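Local coordinates for N-acetylglucosamine-6-phosphate deacetylase (Thermotoga maritima, PDB 1O12), which probably removes the acetyl group from N-acetylglucosamine-6-phosphate, a hydrolysis carried out with one divalent metal ion per subunit, at residues T94-L99 with P129-E134; D267-A272 with T279-L284; P293-E296 with L300-S303. All blocks are in the same frame, centred on the assembly; numbering follows the deposited sequence.

The three contacts border the metal pocket of an amidohydrolase with a TIM-barrel core. Interaction 1 joins two loops that follow barrel strands, and its I131 side chain lies about 7 Å from the bound iron(III) ion. Interaction 2 starts at D267, the predicted proton donor/acceptor, and meets interaction 1 where V95 CG1 packs on L281 CD2 at 3.9 Å. Interactions 2 and 3 are closer neighbours, their centres about 8 Å apart: I269 N probably hydrogen-bonds S303 O at 3.0 Å, and D267 OD2 sits 3.2 Å from CA of G302, a predicted substrate-binding residue. Interactions 1 and 3 do not touch, their nearest atoms being about 8 Å apart.

Interaction 1 of 3, residues T94-L99 with P129-E134; sequences TVSTSL and PYISKE
S96 sets its side chain against CA and CB of P129, and its hydroxyl does most of the touching: S96 OG comes within 3.4 Å of P129 CA and 3.9 Å of P129 CB. On the serine side CB takes part as well, with S96 CB 4.0 Å from P129 CB, so the whole short side chain is set against the start of the second loop. With OG beside the backbone N (chi1 -69°) and anti to the carbonyl carbon, S96 also reaches the tip of I131, whose CD1 is 3.8 Å from S96 OG. A looser touch runs from T97 O to P129 CB at 4.3 Å. No hydrogen bond joins 94-99 to 129-134; this is van der Waals packing between buried residues, and the backbones come close, with the CA atoms of S96 and P129 4.2 Å apart.

One shell out, a cis peptide precedes P129, and Y130 centres an inverse gamma turn, closed by a weak bond from I131 N to P129 O. P129 CG stands 3.9 Å above one face of the Y130 ring, offset toward its rim, and Y130 OH is hydrogen-bonded to E151 OE1. The first loop is held by hydrogen bonds from S96 N to H139 ND1 and from R145 NH1 to T97 O. The I131 side chain lies about 4 Å from that of the iron ligand H188.

Both loops follow neighbouring parallel strands of the amidohydrolase TIM barrel: 94-99 leads from strand 87-93 into helix 99-115, N-capped by S98, and 129-134 follows strand 121-127, which ends at the iron ligand E127. M102 of helix 99-115 packs against both T97 and P129.

Interaction 2 of 3, residues D267-A272 with T279-L284; sequences DSISAA and TTLGDL
T279, on the short, weakly bonded strand 278-280, meets A271 and S270. Its hydroxyl is the atom facing them: T279 OG1 stands 4.2 Å from A271 CB and 4.4 Å from S270 OG, too far from the serine for a hydrogen bond. Both partners belong to a type I beta turn from I269 to A272, closed by A272 N on I269 O at 2.9 Å. S270 OG bonds weakly to D69 instead.

L281 makes the second contact. L281 CG packs on I269 CG2 at 4.1 Å, the two side chains crossing at about a right angle. At chi1 60° CG1 of I269 sits between the backbone N and the carbonyl carbon, which leaves CG2 anti to the carbonyl carbon, and CG2 is the branch that meets L281.

Only apolar packing and a loosely approached hydroxyl join 267-272 to 279-284, with no hydrogen bond between them. The loop that begins at D267, the predicted proton donor/acceptor, therefore has an apolar flank at I269, while polar ties fixing that loop come from outside, such as D267 OD1 to H63 and S268 OG to G64.

Interaction 3 of 3, residues P293-E296 with L300-S303; sequences PRLE and LAGS
R294 bends at chi2 (-138°) and chi3 (-37°), which folds its guanidinium back over L300, while L300 sets CG beside its backbone N, anti to the carbonyl carbon. The two side chains then lie obliquely across one another, and L300 CD2 sits over the centre of one guanidinium face, 3.9 Å from R294 CZ. The polar rim of the group is engaged at the same time, with R294 NE donating to G298 O in the residues linking the two segments. This pins the arginine end above the leucine.

The backbones join through a single beta bridge, R294 with L300, at the end of strand 292-294. Its hydrogen bond is nearly straight at the hydrogen, A301 N to P293 O at 2.8 Å and 167°, but the N-H comes from above the P293 carbonyl plane. Strand 292-294 is an outermost strand of the three-stranded antiparallel sheet, paired on its other side with strand 285-289; the bridge thus ties L300 and A301, predicted with the adjoining G302 to bind substrate, to that small sheet.

P293 fits its ring against the next peptides: P293 CG is 3.7 Å from both A301 O and G302 O, and P293 CD lies 4.0 Å from S303 CA. Replacing P293 by an alanine removes CG and CD, and would probably leave G302 O without its packing partner, thin the packing on A301 O and open a gap beside S303 CA. At G302 the backbone angles would jam a CB against the preceding carbonyl oxygen. L295 CD2 meets A301 CB at 4.1 Å, and V286 of strand 285-289 packs against both P293 and A301.

Interaction 1 of 3, residues T94-L99 with P129-E134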
# COMPACT_ATOMS: atom_id res chain seq x y z
N THR A 94 5.36 4.24 -28.53
CA THR A 94 4.76 5.39 -29.19
C THR A 94 4.00 6.23 -28.17
O THR A 94 3.92 5.89 -26.99
CB THR A 94 3.76 4.92 -30.24
OG1 THR A 94 2.75 4.12 -29.60
CG2 THR A 94 4.45 4.08 -31.31
N VAL A 95 3.45 7.34 -28.64
CA VAL A 95 2.60 8.17 -27.80
C VAL A 95 1.29 8.25 -28.59
O VAL A 95 1.21 7.68 -29.68
CB VAL A 95 3.20 9.57 -27.58
CG1 VAL A 95 4.39 9.47 -26.67
CG2 VAL A 95 3.59 10.20 -28.90
N SER A 96 0.25 8.90 -28.06
CA SER A 96 -1.00 9.01 -28.81
C SER A 96 -0.72 9.69 -30.16
O SER A 96 0.01 10.68 -30.24
CB SER A 96 -2.03 9.82 -28.02
OG SER A 96 -2.45 9.09 -26.88
N THR A 97 -1.32 9.13 -31.21
CA THR A 97 -1.09 9.67 -32.53
C THR A 97 -2.15 9.20 -33.53
O THR A 97 -3.17 8.62 -33.14
CB THR A 97 0.35 9.27 -33.00
OG1 THR A 97 0.73 10.10 -34.11
CG2 THR A 97 0.42 7.77 -33.37
N SER A 98 -1.91 9.45 -34.81
CA SER A 98 -2.87 9.05 -35.85
C SER A 98 -2.77 7.58 -36.26
O SER A 98 -1.71 6.97 -36.15
CB SER A 98 -2.70 9.93 -37.09
OG SER A 98 -1.35 9.98 -37.54
N LEU A 99 -3.87 7.00 -36.72
CA LEU A 99 -3.85 5.62 -37.19
C LEU A 99 -2.79 5.55 -38.30
O LEU A 99 -2.18 4.51 -38.53
CB LEU A 99 -5.21 5.21 -37.78
CG LEU A 99 -5.72 3.78 -37.49
CD1 LEU A 99 -6.88 3.43 -38.42
CD2 LEU A 99 -4.61 2.77 -37.68
N PRO A 129 -3.49 5.40 -28.41
CA PRO A 129 -4.36 6.53 -28.08
C PRO A 129 -5.65 6.19 -27.32
O PRO A 129 -6.47 7.08 -27.09
CB PRO A 129 -4.66 7.12 -29.45
CG PRO A 129 -4.88 5.82 -30.27
CD PRO A 129 -3.77 4.89 -29.76
N TYR A 130 -5.84 4.93 -26.94
CA TYR A 130 -7.05 4.55 -26.22
C TYR A 130 -6.95 4.79 -24.71
O TYR A 130 -7.12 3.89 -23.87
CB TYR A 130 -7.39 3.10 -26.53
CG TYR A 130 -7.24 2.79 -27.99
CD1 TYR A 130 -8.00 3.48 -28.94
CD2 TYR A 130 -6.28 1.88 -28.44
CE1 TYR A 130 -7.81 3.27 -30.30
CE2 TYR A 130 -6.08 1.66 -29.79
CZ TYR A 130 -6.83 2.36 -30.72
OH TYR A 130 -6.57 2.20 -32.07
N ILE A 131 -6.71 6.04 -24.34
CA ILE A 131 -6.59 6.36 -22.96
C ILE A 131 -7.59 7.40 -22.53
O ILE A 131 -8.41 7.86 -23.33
CB ILE A 131 -5.15 6.82 -22.62
CG1 ILE A 131 -4.73 8.00 -23.51
CG2 ILE A 131 -4.21 5.63 -22.79
CD1 ILE A 131 -3.28 8.47 -23.26
N SER A 132 -7.53 7.74 -21.25
CA SER A 132 -8.40 8.73 -20.65
C SER A 132 -7.83 10.13 -20.90
O SER A 132 -6.63 10.38 -20.70
CB SER A 132 -8.49 8.46 -19.15
OG SER A 132 -8.95 9.58 -18.44
N LYS A 133 -8.67 11.06 -21.36
CA LYS A 133 -8.19 12.43 -21.57
C LYS A 133 -7.94 13.09 -20.20
O LYS A 133 -7.10 13.99 -20.09
CB LYS A 133 -9.20 13.25 -22.38
CG LYS A 133 -9.33 12.82 -23.85
CD LYS A 133 -10.63 13.34 -24.42
CE LYS A 133 -10.81 12.97 -25.87
NZ LYS A 133 -11.92 13.76 -26.47
N GLU A 134 -8.65 12.63 -19.16
CA GLU A 134 -8.48 13.21 -17.83
C GLU A 134 -7.13 12.85 -17.17
O GLU A 134 -6.69 13.49 -16.21
CB GLU A 134 -9.65 12.79 -16.92
CG GLU A 134 -9.78 13.68 -15.69
CD GLU A 134 -10.92 13.28 -14.76
OE1 GLU A 134 -12.06 13.09 -15.26
OE2 GLU A 134 -10.68 13.17 -13.52

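Interaction 2 of 3, residues D267-A272 with T279-L284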
# COMPACT_ATOMS: atom_id res chain seq x y z
N ASP A 267 11.02 4.97 -19.77
CA ASP A 267 10.08 6.01 -20.19
C ASP A 267 10.91 7.19 -20.68
O ASP A 267 10.51 8.35 -20.62
CB ASP A 267 9.16 6.43 -19.03
CG ASP A 267 7.97 7.34 -19.48
OD1 ASP A 267 7.28 7.06 -20.50
OD2 ASP A 267 7.70 8.35 -18.78
N SER A 268 12.10 6.87 -21.15
CA SER A 268 13.05 7.83 -21.66
C SER A 268 12.58 8.47 -22.97
O SER A 268 11.83 7.87 -23.75
CB SER A 268 14.37 7.09 -21.88
OG SER A 268 15.34 7.86 -22.56
N ILE A 269 12.99 9.71 -23.19
CA ILE A 269 12.65 10.37 -24.45
C ILE A 269 13.95 10.72 -25.17
O ILE A 269 15.03 10.56 -24.61
CB ILE A 269 11.80 11.64 -24.21
CG1 ILE A 269 12.57 12.64 -23.35
CG2 ILE A 269 10.48 11.24 -23.58
CD1 ILE A 269 11.77 13.90 -23.04
N SER A 270 13.84 11.17 -26.42
CA SER A 270 15.00 11.55 -27.24
C SER A 270 15.99 12.48 -26.51
O SER A 270 17.19 12.36 -26.69
CB SER A 270 14.52 12.25 -28.51
OG SER A 270 13.70 13.37 -28.19
N ALA A 271 15.47 13.38 -25.69
CA ALA A 271 16.31 14.31 -24.95
C ALA A 271 17.30 13.66 -23.99
O ALA A 271 18.31 14.27 -23.64
CB ALA A 271 15.42 15.29 -24.16
N ALA A 272 17.04 12.44 -23.55
CA ALA A 272 17.93 11.78 -22.61
C ALA A 272 19.35 11.75 -23.14
O ALA A 272 19.58 11.34 -24.27
CB ALA A 272 17.44 10.38 -22.32
N THR A 279 12.88 20.33 -26.78
CA THR A 279 12.33 19.57 -27.91
C THR A 279 10.82 19.36 -27.77
O THR A 279 10.11 20.22 -27.23
CB THR A 279 13.02 18.18 -28.06
OG1 THR A 279 12.94 17.46 -26.83
CG2 THR A 279 14.50 18.34 -28.44
N THR A 280 10.34 18.23 -28.27
CA THR A 280 8.91 17.89 -28.23
C THR A 280 8.68 16.37 -28.14
O THR A 280 9.60 15.58 -28.38
CB THR A 280 8.16 18.40 -29.51
OG1 THR A 280 8.61 17.66 -30.66
CG2 THR A 280 8.43 19.90 -29.74
N LEU A 281 7.45 15.99 -27.78
CA LEU A 281 7.03 14.58 -27.67
C LEU A 281 5.76 14.44 -28.53
O LEU A 281 4.69 14.89 -28.12
CB LEU A 281 6.70 14.20 -26.22
CG LEU A 281 7.34 12.97 -25.56
CD1 LEU A 281 6.41 12.53 -24.44
CD2 LEU A 281 7.57 11.81 -26.56
N GLY A 282 5.89 13.82 -29.70
CA GLY A 282 4.75 13.71 -30.60
C GLY A 282 4.52 15.13 -31.11
O GLY A 282 5.41 15.71 -31.74
N ASP A 283 3.35 15.70 -30.84
CA ASP A 283 3.05 17.06 -31.27
C ASP A 283 2.86 17.98 -30.05
O ASP A 283 1.80 18.59 -29.90
CB ASP A 283 1.78 17.09 -32.15
CG ASP A 283 1.94 16.29 -33.45
OD1 ASP A 283 3.08 16.26 -33.99
OD2 ASP A 283 0.92 15.72 -33.94
N LEU A 284 3.87 18.07 -29.19
CA LEU A 284 3.81 18.88 -27.96
C LEU A 284 5.19 19.34 -27.54
O LEU A 284 6.12 18.54 -27.53
CB LEU A 284 3.21 18.06 -26.81
CG LEU A 284 1.74 17.69 -26.94
CD1 LEU A 284 1.30 16.79 -25.78
CD2 LEU A 284 0.94 18.98 -26.97

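Interaction 3 of 3, residues P293-E296 with L300-S303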
# COMPACT_ATOMS: atom_id res chain seq x y z
N PRO A 293 12.23 16.50 -17.81
CA PRO A 293 11.47 17.09 -18.90
C PRO A 293 10.00 17.25 -18.51
O PRO A 293 9.37 16.32 -18.00
CB PRO A 293 11.68 16.10 -20.04
CG PRO A 293 11.69 14.78 -19.32
CD PRO A 293 12.48 15.07 -18.05
N ARG A 294 9.47 18.44 -18.73
CA ARG A 294 8.06 18.68 -18.45
C ARG A 294 7.40 19.61 -19.48
O ARG A 294 8.06 20.34 -20.20
CB ARG A 294 7.88 19.20 -17.01
CG ARG A 294 8.97 20.11 -16.47
CD ARG A 294 9.36 19.79 -14.97
NE ARG A 294 8.23 19.40 -14.13
CZ ARG A 294 8.32 18.88 -12.91
NH1 ARG A 294 9.51 18.70 -12.32
NH2 ARG A 294 7.22 18.51 -12.27
N LEU A 295 6.08 19.50 -19.58
CA LEU A 295 5.31 20.37 -20.47
C LEU A 295 5.41 21.75 -19.84
O LEU A 295 5.86 21.89 -18.71
CB LEU A 295 3.83 19.95 -20.52
CG LEU A 295 3.53 18.57 -21.06
CD1 LEU A 295 2.02 18.44 -21.30
CD2 LEU A 295 4.31 18.34 -22.37
N GLU A 296 4.97 22.76 -20.57
CA GLU A 296 5.01 24.12 -20.05
C GLU A 296 4.17 24.23 -18.77
O GLU A 296 4.55 24.93 -17.82
CB GLU A 296 4.51 25.08 -21.13
CG GLU A 296 5.31 24.98 -22.46
CD GLU A 296 4.41 24.95 -23.71
OE1 GLU A 296 3.68 25.94 -23.94
OE2 GLU A 296 4.45 23.93 -24.46
N LEU A 300 5.01 16.18 -16.01
CA LEU A 300 6.18 15.41 -16.40
C LEU A 300 5.93 14.90 -17.81
O LEU A 300 4.82 14.49 -18.15
CB LEU A 300 6.40 14.22 -15.46
CG LEU A 300 6.91 14.58 -14.05
CD1 LEU A 300 6.86 13.32 -13.17
CD2 LEU A 300 8.32 15.19 -14.12
N ALA A 301 6.97 14.96 -18.65
CA ALA A 301 6.87 14.50 -20.03
C ALA A 301 7.91 13.41 -20.33
O ALA A 301 8.76 13.60 -21.19
CB ALA A 301 7.06 15.67 -20.98
N GLY A 302 7.82 12.27 -19.63
CA GLY A 302 8.78 11.19 -19.84
C GLY A 302 9.94 11.37 -18.87
O GLY A 302 9.76 11.95 -17.81
N SER A 303 11.13 10.89 -19.23
CA SER A 303 12.32 11.05 -18.38
C SER A 303 13.58 11.06 -19.23
O SER A 303 13.54 10.88 -20.45
CB SER A 303 12.45 9.88 -17.39
OG SER A 303 13.10 8.77 -18.00